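Local coordinates for alkyl hydroperoxide reductase AhpD (Legionella pneumophila, PDB 5DIK), which probably acts as an alkylhydroperoxidase in the antioxidative response, being an all-helical hexamer-forming member of the carboxymuconolactone decarboxylase family, at residues Asp11-Ile16 / Leu113-Glu118; Gln68-Ile73 / Leu106-Glu111. All coordinates share one frame; numbering follows the deposited sequence. Where two conformers were deposited one is given.

Interaction 1 (Asp11-Ile16 / Leu113-Glu118)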
ATOM      1  N   ASP A  11      11.823 -17.819  18.712  1.00 38.96           N
ATOM      2  CA  ASP A  11      11.404 -18.551  17.511  1.00 37.39           C
ATOM      3  C   ASP A  11      10.199 -17.890  16.786  1.00 31.37           C
ATOM      4  O   ASP A  11       9.379 -18.577  16.176  1.00 30.09           O
ATOM      5  CB  ASP A  11      11.016 -19.981  17.908  1.00 40.26           C
ATOM      6  CG  ASP A  11       9.692 -20.013  18.649  1.00 43.43           C
ATOM      7  OD1 ASP A  11       9.436 -19.050  19.413  1.00 47.40           O
ATOM      8  OD2 ASP A  11       8.883 -20.940  18.439  1.00 51.58           O
ATOM      9  N   LYS A  12      10.095 -16.576  16.879  1.00 30.25           N
ATOM     10  CA  LYS A  12       8.981 -15.829  16.285  1.00 30.19           C
ATOM     11  C   LYS A  12       8.724 -16.181  14.820  1.00 26.61           C
ATOM     12  O   LYS A  12       7.603 -16.517  14.442  1.00 23.35           O
ATOM     13  CB  LYS A  12       9.270 -14.344  16.380  1.00 31.63           C
ATOM     14  CG  LYS A  12       8.183 -13.465  15.800  1.00 34.82           C
ATOM     15  CD  LYS A  12       8.599 -12.005  15.899  1.00 38.03           C
ATOM     16  CE  LYS A  12       7.554 -11.107  15.280  1.00 38.82           C
ATOM     17  NZ  LYS A  12       7.992  -9.693  15.428  1.00 42.68           N
ATOM     18  N   PHE A  13       9.770 -16.123  13.999  1.00 25.30           N
ATOM     19  CA  PHE A  13       9.610 -16.338  12.551  1.00 25.97           C
ATOM     20  C   PHE A  13       9.549 -17.802  12.151  1.00 28.97           C
ATOM     21  O   PHE A  13       8.958 -18.144  11.117  1.00 25.69           O
ATOM     22  CB  PHE A  13      10.691 -15.587  11.776  1.00 25.54           C
ATOM     23  CG  PHE A  13      10.515 -14.108  11.846  1.00 26.08           C
ATOM     24  CD1 PHE A  13       9.621 -13.462  10.983  1.00 27.18           C
ATOM     25  CD2 PHE A  13      11.189 -13.354  12.786  1.00 25.78           C
ATOM     26  CE1 PHE A  13       9.421 -12.093  11.064  1.00 25.87           C
ATOM     27  CE2 PHE A  13      10.991 -11.986  12.873  1.00 26.57           C
ATOM     28  CZ  PHE A  13      10.110 -11.352  12.000  1.00 27.75           C
ATOM     29  N   SER A  14      10.144 -18.685  12.955  1.00 26.27           N
ATOM     30  CA  SER A  14       9.941 -20.105  12.726  1.00 27.22           C
ATOM     31  C   SER A  14       8.460 -20.436  12.890  1.00 25.91           C
ATOM     32  O   SER A  14       7.892 -21.149  12.079  1.00 29.01           O
ATOM     33  CB  SER A  14      10.790 -20.961  13.704  1.00 29.31           C
ATOM     34  OG  SER A  14      10.482 -22.331  13.526  1.00 32.27           O
ATOM     35  N   HIS A  15       7.847 -19.899  13.929  1.00 27.29           N
ATOM     36  CA  HIS A  15       6.436 -20.112  14.204  1.00 32.30           C
ATOM     37  C   HIS A  15       5.554 -19.496  13.091  1.00 30.26           C
ATOM     38  O   HIS A  15       4.604 -20.122  12.612  1.00 25.76           O
ATOM     39  CB  HIS A  15       6.134 -19.579  15.619  1.00 38.47           C
ATOM     40  CG  HIS A  15       4.715 -19.736  16.065  1.00 47.70           C
ATOM     41  ND1 HIS A  15       3.801 -18.699  16.028  1.00 53.63           N
ATOM     42  CD2 HIS A  15       4.058 -20.793  16.603  1.00 56.28           C
ATOM     43  CE1 HIS A  15       2.639 -19.118  16.498  1.00 57.30           C
ATOM     44  NE2 HIS A  15       2.765 -20.387  16.850  1.00 57.94           N
ATOM     45  N   ILE A  16       5.898 -18.291  12.654  1.00 26.57           N
ATOM     46  CA  ILE A  16       5.094 -17.616  11.616  1.00 25.51           C
ATOM     47  C   ILE A  16       5.139 -18.435  10.327  1.00 22.48           C
ATOM     48  O   ILE A  16       4.099 -18.730   9.749  1.00 23.53           O
ATOM     49  CB  ILE A  16       5.577 -16.161  11.382  1.00 26.76           C
ATOM     50  CG1 ILE A  16       5.201 -15.289  12.568  1.00 25.95           C
ATOM     51  CG2 ILE A  16       4.981 -15.588  10.097  1.00 27.98           C
ATOM     52  CD1 ILE A  16       5.856 -13.929  12.582  1.00 26.14           C
ATOM     53  N   LEU A 113      16.044  -8.164  10.210  1.00 19.17           N
ATOM     54  CA  LEU A 113      17.324  -8.485  10.851  1.00 20.54           C
ATOM     55  C   LEU A 113      17.070  -9.555  11.926  1.00 20.86           C
ATOM     56  O   LEU A 113      17.822 -10.509  12.023  1.00 22.47           O
ATOM     57  CB  LEU A 113      17.947  -7.257  11.476  1.00 22.53           C
ATOM     58  CG  LEU A 113      19.317  -7.515  12.125  1.00 23.85           C
ATOM     59  CD1 LEU A 113      20.308  -8.077  11.117  1.00 25.64           C
ATOM     60  CD2 LEU A 113      19.855  -6.245  12.731  1.00 24.36           C
ATOM     61  N   GLU A 114      16.001  -9.401  12.695  1.00 21.58           N
ATOM     62  CA  GLU A 114      15.608 -10.407  13.688  1.00 24.52           C
ATOM     63  C   GLU A 114      15.400 -11.780  13.053  1.00 24.67           C
ATOM     64  O   GLU A 114      15.926 -12.777  13.556  1.00 20.18           O
ATOM     65  CB  GLU A 114      14.353  -9.975  14.462  1.00 28.36           C
ATOM     66  CG  GLU A 114      13.885 -10.973  15.515  1.00 33.09           C
ATOM     67  CD  GLU A 114      12.555 -10.591  16.152  1.00 39.31           C
ATOM     68  OE1 GLU A 114      12.223  -9.396  16.207  1.00 46.25           O
ATOM     69  OE2 GLU A 114      11.834 -11.495  16.617  1.00 48.52           O
ATOM     70  N   ALA A 115      14.684 -11.830  11.927  1.00 21.80           N
ATOM     71  CA  ALA A 115      14.455 -13.075  11.199  1.00 21.79           C
ATOM     72  C   ALA A 115      15.735 -13.715  10.679  1.00 21.30           C
ATOM     73  O   ALA A 115      15.943 -14.921  10.845  1.00 20.48           O
ATOM     74  CB  ALA A 115      13.473 -12.865  10.036  1.00 21.22           C
ATOM     75  N   PHE A 116      16.584 -12.913  10.055  1.00 21.36           N
ATOM     76  CA  PHE A 116      17.857 -13.385   9.564  1.00 21.82           C
ATOM     77  C   PHE A 116      18.717 -13.976  10.687  1.00 22.54           C
ATOM     78  O   PHE A 116      19.322 -15.029  10.509  1.00 23.08           O
ATOM     79  CB  PHE A 116      18.603 -12.240   8.872  1.00 22.62           C
ATOM     80  CG  PHE A 116      19.859 -12.657   8.185  1.00 22.50           C
ATOM     81  CD1 PHE A 116      19.820 -13.273   6.943  1.00 21.99           C
ATOM     82  CD2 PHE A 116      21.095 -12.409   8.776  1.00 23.15           C
ATOM     83  CE1 PHE A 116      20.988 -13.636   6.295  1.00 23.54           C
ATOM     84  CE2 PHE A 116      22.273 -12.804   8.147  1.00 23.60           C
ATOM     85  CZ  PHE A 116      22.220 -13.406   6.906  1.00 23.39           C
ATOM     86  N   GLU A 117      18.745 -13.306  11.829  1.00 22.23           N
ATOM     87  CA  GLU A 117      19.521 -13.793  12.974  1.00 24.70           C
ATOM     88  C   GLU A 117      18.926 -15.089  13.508  1.00 25.31           C
ATOM     89  O   GLU A 117      19.674 -16.016  13.846  1.00 26.46           O
ATOM     90  CB  GLU A 117      19.608 -12.736  14.082  1.00 25.58           C
ATOM     91  CG  GLU A 117      20.533 -11.571  13.739  1.00 28.54           C
ATOM     92  CD  GLU A 117      20.846 -10.644  14.917  1.00 31.93           C
ATOM     93  OE1 GLU A 117      21.736  -9.790  14.755  1.00 32.64           O
ATOM     94  OE2 GLU A 117      20.197 -10.739  15.990  1.00 38.74           O
ATOM     95  N   GLU A 118      17.591 -15.158  13.595  1.00 23.67           N
ATOM     96  CA  GLU A 118      16.888 -16.376  14.017  1.00 24.06           C
ATOM     97  C   GLU A 118      17.202 -17.579  13.137  1.00 26.46           C
ATOM     98  O   GLU A 118      17.508 -18.663  13.650  1.00 22.79           O
ATOM     99  CB  GLU A 118      15.374 -16.153  14.075  1.00 24.38           C
ATOM    100  CG  GLU A 118      14.599 -17.414  14.423  1.00 25.75           C
ATOM    101  CD  GLU A 118      13.104 -17.232  14.511  1.00 26.01           C
ATOM    102  OE1 GLU A 118      12.600 -16.070  14.668  1.00 27.60           O
ATOM    103  OE2 GLU A 118      12.413 -18.271  14.433  1.00 25.84           O
TER

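Interaction 2 (Gln68-Ile73 / Leu106-Glu111)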
ATOM      1  N   GLN A  68       5.712  -4.810   4.093  1.00 15.82           N
ATOM      2  CA  GLN A  68       5.395  -4.969   5.522  1.00 16.82           C
ATOM      3  C   GLN A  68       4.723  -6.303   5.791  1.00 16.41           C
ATOM      4  O   GLN A  68       3.758  -6.376   6.526  1.00 16.42           O
ATOM      5  CB  GLN A  68       4.502  -3.799   5.997  1.00 18.53           C
ATOM      6  CG  GLN A  68       5.131  -2.453   5.694  1.00 18.22           C
ATOM      7  CD  GLN A  68       4.312  -1.225   6.107  1.00 21.75           C
ATOM      8  OE1 GLN A  68       4.710  -0.102   5.809  1.00 27.08           O
ATOM      9  NE2 GLN A  68       3.180  -1.427   6.771  1.00 21.00           N
ATOM     10  N   CYS A  69       5.316  -7.356   5.231  1.00 16.26           N
ATOM     11  CA  CYS A  69       4.745  -8.671   5.253  0.80 17.40           C
ATOM     12  C   CYS A  69       5.628  -9.625   6.106  1.00 17.54           C
ATOM     13  O   CYS A  69       6.630 -10.113   5.638  1.00 16.04           O
ATOM     14  CB  CYS A  69       4.620  -9.201   3.838  0.80 17.39           C
ATOM     15  SG  CYS A  69       3.704 -10.757   3.849  0.80 20.33           S
ATOM     16  N   PRO A  70       5.248  -9.846   7.376  1.00 18.38           N
ATOM     17  CA  PRO A  70       6.097 -10.687   8.284  1.00 18.95           C
ATOM     18  C   PRO A  70       6.318 -12.092   7.756  1.00 18.64           C
ATOM     19  O   PRO A  70       7.430 -12.608   7.838  1.00 20.31           O
ATOM     20  CB  PRO A  70       5.294 -10.723   9.593  1.00 19.32           C
ATOM     21  CG  PRO A  70       4.517  -9.458   9.593  1.00 21.41           C
ATOM     22  CD  PRO A  70       4.108  -9.268   8.122  1.00 18.79           C
ATOM     23  N   GLY A  71       5.301 -12.665   7.128  1.00 17.76           N
ATOM     24  CA  GLY A  71       5.437 -13.952   6.481  1.00 18.63           C
ATOM     25  C   GLY A  71       6.485 -14.005   5.413  1.00 18.41           C
ATOM     26  O   GLY A  71       7.349 -14.902   5.422  1.00 18.63           O
ATOM     27  N   CYS A  72       6.413 -13.053   4.475  1.00 17.83           N
ATOM     28  CA  CYS A  72       7.392 -12.920   3.417  0.50 17.65           C
ATOM     29  C   CYS A  72       8.775 -12.684   3.998  1.00 16.93           C
ATOM     30  O   CYS A  72       9.757 -13.257   3.541  1.00 17.07           O
ATOM     31  CB  CYS A  72       7.049 -11.704   2.562  0.50 18.32           C
ATOM     32  SG  CYS A  72       5.339 -11.650   1.971  0.50 19.00           S
ATOM     33  N   ILE A  73       8.835 -11.851   5.031  1.00 16.19           N
ATOM     34  CA  ILE A  73      10.141 -11.548   5.665  1.00 16.79           C
ATOM     35  C   ILE A  73      10.764 -12.851   6.226  1.00 17.36           C
ATOM     36  O   ILE A  73      11.958 -13.128   6.017  1.00 17.74           O
ATOM     37  CB  ILE A  73      10.006 -10.455   6.746  1.00 17.46           C
ATOM     38  CG1 ILE A  73       9.795  -9.102   6.061  1.00 17.27           C
ATOM     39  CG2 ILE A  73      11.271 -10.359   7.615  1.00 18.48           C
ATOM     40  CD1 ILE A  73       9.348  -8.007   7.013  1.00 18.07           C
ATOM     41  N   LEU A 106      11.883   1.263   8.050  1.00 16.06           N
ATOM     42  CA  LEU A 106      12.858   1.057   9.142  1.00 17.90           C
ATOM     43  C   LEU A 106      12.341   0.066  10.185  1.00 16.99           C
ATOM     44  O   LEU A 106      13.093  -0.792  10.652  1.00 19.41           O
ATOM     45  CB  LEU A 106      13.217   2.391   9.776  1.00 18.59           C
ATOM     46  CG  LEU A 106      14.314   2.333  10.828  1.00 19.76           C
ATOM     47  CD1 LEU A 106      15.615   1.844  10.204  1.00 20.63           C
ATOM     48  CD2 LEU A 106      14.469   3.711  11.448  1.00 20.34           C
ATOM     49  N   MET A 107      11.058   0.147  10.528  1.00 18.73           N
ATOM     50  CA  MET A 107      10.426  -0.806  11.462  1.00 18.50           C
ATOM     51  C   MET A 107      10.445  -2.263  10.975  1.00 18.75           C
ATOM     52  O   MET A 107      10.773  -3.192  11.729  1.00 15.40           O
ATOM     53  CB  MET A 107       8.974  -0.436  11.745  1.00 19.92           C
ATOM     54  CG  MET A 107       8.728   0.973  12.243  1.00 21.90           C
ATOM     55  SD  MET A 107       9.496   1.369  13.854  1.00 22.03           S
ATOM     56  CE  MET A 107      11.051   2.069  13.390  1.00 23.69           C
ATOM     57  N   TYR A 108      10.125  -2.478   9.700  1.00 16.50           N
ATOM     58  CA  TYR A 108      10.203  -3.811   9.140  1.00 16.19           C
ATOM     59  C   TYR A 108      11.624  -4.271   8.834  1.00 15.93           C
ATOM     60  O   TYR A 108      11.888  -5.484   8.756  1.00 16.70           O
ATOM     61  CB  TYR A 108       9.237  -3.952   7.923  1.00 16.95           C
ATOM     62  CG  TYR A 108       7.828  -3.995   8.442  1.00 17.51           C
ATOM     63  CD1 TYR A 108       7.264  -5.182   8.873  1.00 18.60           C
ATOM     64  CD2 TYR A 108       7.083  -2.816   8.579  1.00 19.00           C
ATOM     65  CE1 TYR A 108       5.995  -5.224   9.398  1.00 20.60           C
ATOM     66  CE2 TYR A 108       5.821  -2.843   9.132  1.00 21.22           C
ATOM     67  CZ  TYR A 108       5.272  -4.037   9.530  1.00 22.84           C
ATOM     68  OH  TYR A 108       3.996  -4.057  10.055  1.00 27.77           O
ATOM     69  N   ALA A 109      12.547  -3.333   8.650  1.00 15.23           N
ATOM     70  CA  ALA A 109      13.949  -3.727   8.485  1.00 15.79           C
ATOM     71  C   ALA A 109      14.425  -4.364   9.785  1.00 16.69           C
ATOM     72  O   ALA A 109      15.191  -5.328   9.761  1.00 15.75           O
ATOM     73  CB  ALA A 109      14.801  -2.531   8.110  1.00 16.53           C
ATOM     74  N   ALA A 110      13.975  -3.814  10.910  1.00 16.31           N
ATOM     75  CA  ALA A 110      14.269  -4.405  12.209  1.00 18.81           C
ATOM     76  C   ALA A 110      13.756  -5.826  12.300  1.00 19.86           C
ATOM     77  O   ALA A 110      14.474  -6.720  12.742  1.00 19.39           O
ATOM     78  CB  ALA A 110      13.704  -3.557  13.336  1.00 19.22           C
ATOM     79  N   GLU A 111      12.536  -6.066  11.832  1.00 19.68           N
ATOM     80  CA  GLU A 111      11.986  -7.417  11.766  1.00 20.05           C
ATOM     81  C   GLU A 111      12.810  -8.326  10.869  1.00 19.93           C
ATOM     82  O   GLU A 111      13.042  -9.497  11.206  1.00 18.80           O
ATOM     83  CB  GLU A 111      10.529  -7.407  11.247  1.00 23.46           C
ATOM     84  CG  GLU A 111       9.547  -6.767  12.198  1.00 29.81           C
ATOM     85  CD  GLU A 111       8.142  -7.369  12.120  1.00 38.59           C
ATOM     86  OE1 GLU A 111       7.873  -8.299  11.293  1.00 43.34           O
ATOM     87  OE2 GLU A 111       7.284  -6.912  12.910  1.00 45.64           O
TER

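Interaction 1 (Asp11-Ile16 / Leu113-Glu118)
The amino-terminal turn of helix 12-30 is met by the carboxylate of Glu118, near the end of helix 102-120, so that first and last helices of the chain join through Phe13, Ser14 and Glu118. Their short segments run nearly perpendicular, with axes 9.6 Å apart. Glu118 reaches over with an extended chain, and its two oxygens divide the work: OE1 accepts from Phe13 N at 2.9 Å and OE2 from Ser14 N at 2.7 Å. Both donors use the syn side; the first bond is fairly straight (160°), whereas the second is more bent and comes in well above the carboxylate plane. This two-pronged grip fixes the rotation of the group at the helix start, where the N-H groups of the first turn, lacking a partner within the helix, would probably favour a negative charge. Asp11, at the N-cap position, makes no capping bond with its own side chain. Next to the carboxylate, the Phe13 ring lies with one face on Ala115, whose CB sits 3.7 Å from the ring centroid as a CH-pi contact, while Glu118 OE1 lies at the ring edge. Farther out, Lys12 crosses Glu114 at about a right angle and touches it through its aliphatic part, CD lying 3.4 Å from Glu114 OE2. Ala115 also packs on Ile73 and Ser77 of helix 70-82, and Glu114 packs on Gln23 of the second subunit.

Interaction 2 (Gln68-Ile73 / Leu106-Glu111)
Tyr108 of helix 102-120 packs against Gln68, just before helix 70-82, and Ile73, in its first turn. This is the CXXC motif of the AhpD-like fold, with Cys69 at the N-cap and Cys72 in the first turn; the two form a disulfide in this structure, each also modelled in a second conformer. Gln68 closes helix 53-66 in a Schellman motif with positive phi, and its side chain comes over one face of the tyrosine ring. Gln68 CB stands 3.6 Å from the ring centroid in a CH-pi contact, and CG follows at 3.5 Å from Tyr108 CD2. With Gln68 CG anti to the carbonyl carbon (chi1 -55°) and the chain extended beyond it, the amide runs out past the rim with its plane only 9° from that of the ring, and its NE2 is hydrogen-bonded to Lys67 O of the second subunit. Tyr108 likewise sets CG beside its backbone N (chi1 -72°), directing the ring to Gln68. At the ring edge Ile73 CD1 approaches Tyr108 CD1 to 4.0 Å, and Pro70 CG lies near the ring plane more loosely. One turn on, the bent chain of Glu111 brings its carboxylate to the proline. There Glu111 OE1, buried without a polar partner in the model, rests 3.9 Å from Pro70 CB.

How the interactions relate
Both interactions use helix 102-120: 113-118 receives the first turn of helix 12-30, and 106-111, earlier on the same helix, receives the turn between helices 53-66 and 70-82 and the start of the latter. Interaction 2 is nested within the chain loop that interaction 1 closes. Each buries a single aromatic ring and both are partly buried, but interaction 1 has two exposed residues among those that touch and relies on charge and backbone N-H groups, while interaction 2 has none and depends on apolar and ring contacts. Their centres lie about 10 Å apart and they touch directly, Phe13 CZ lying 3.6 Å from Glu111 O. Lys12 NZ also approaches Glu111 OE2, though only at a long, weak 3.8 Å, and both contacts reach the second subunit.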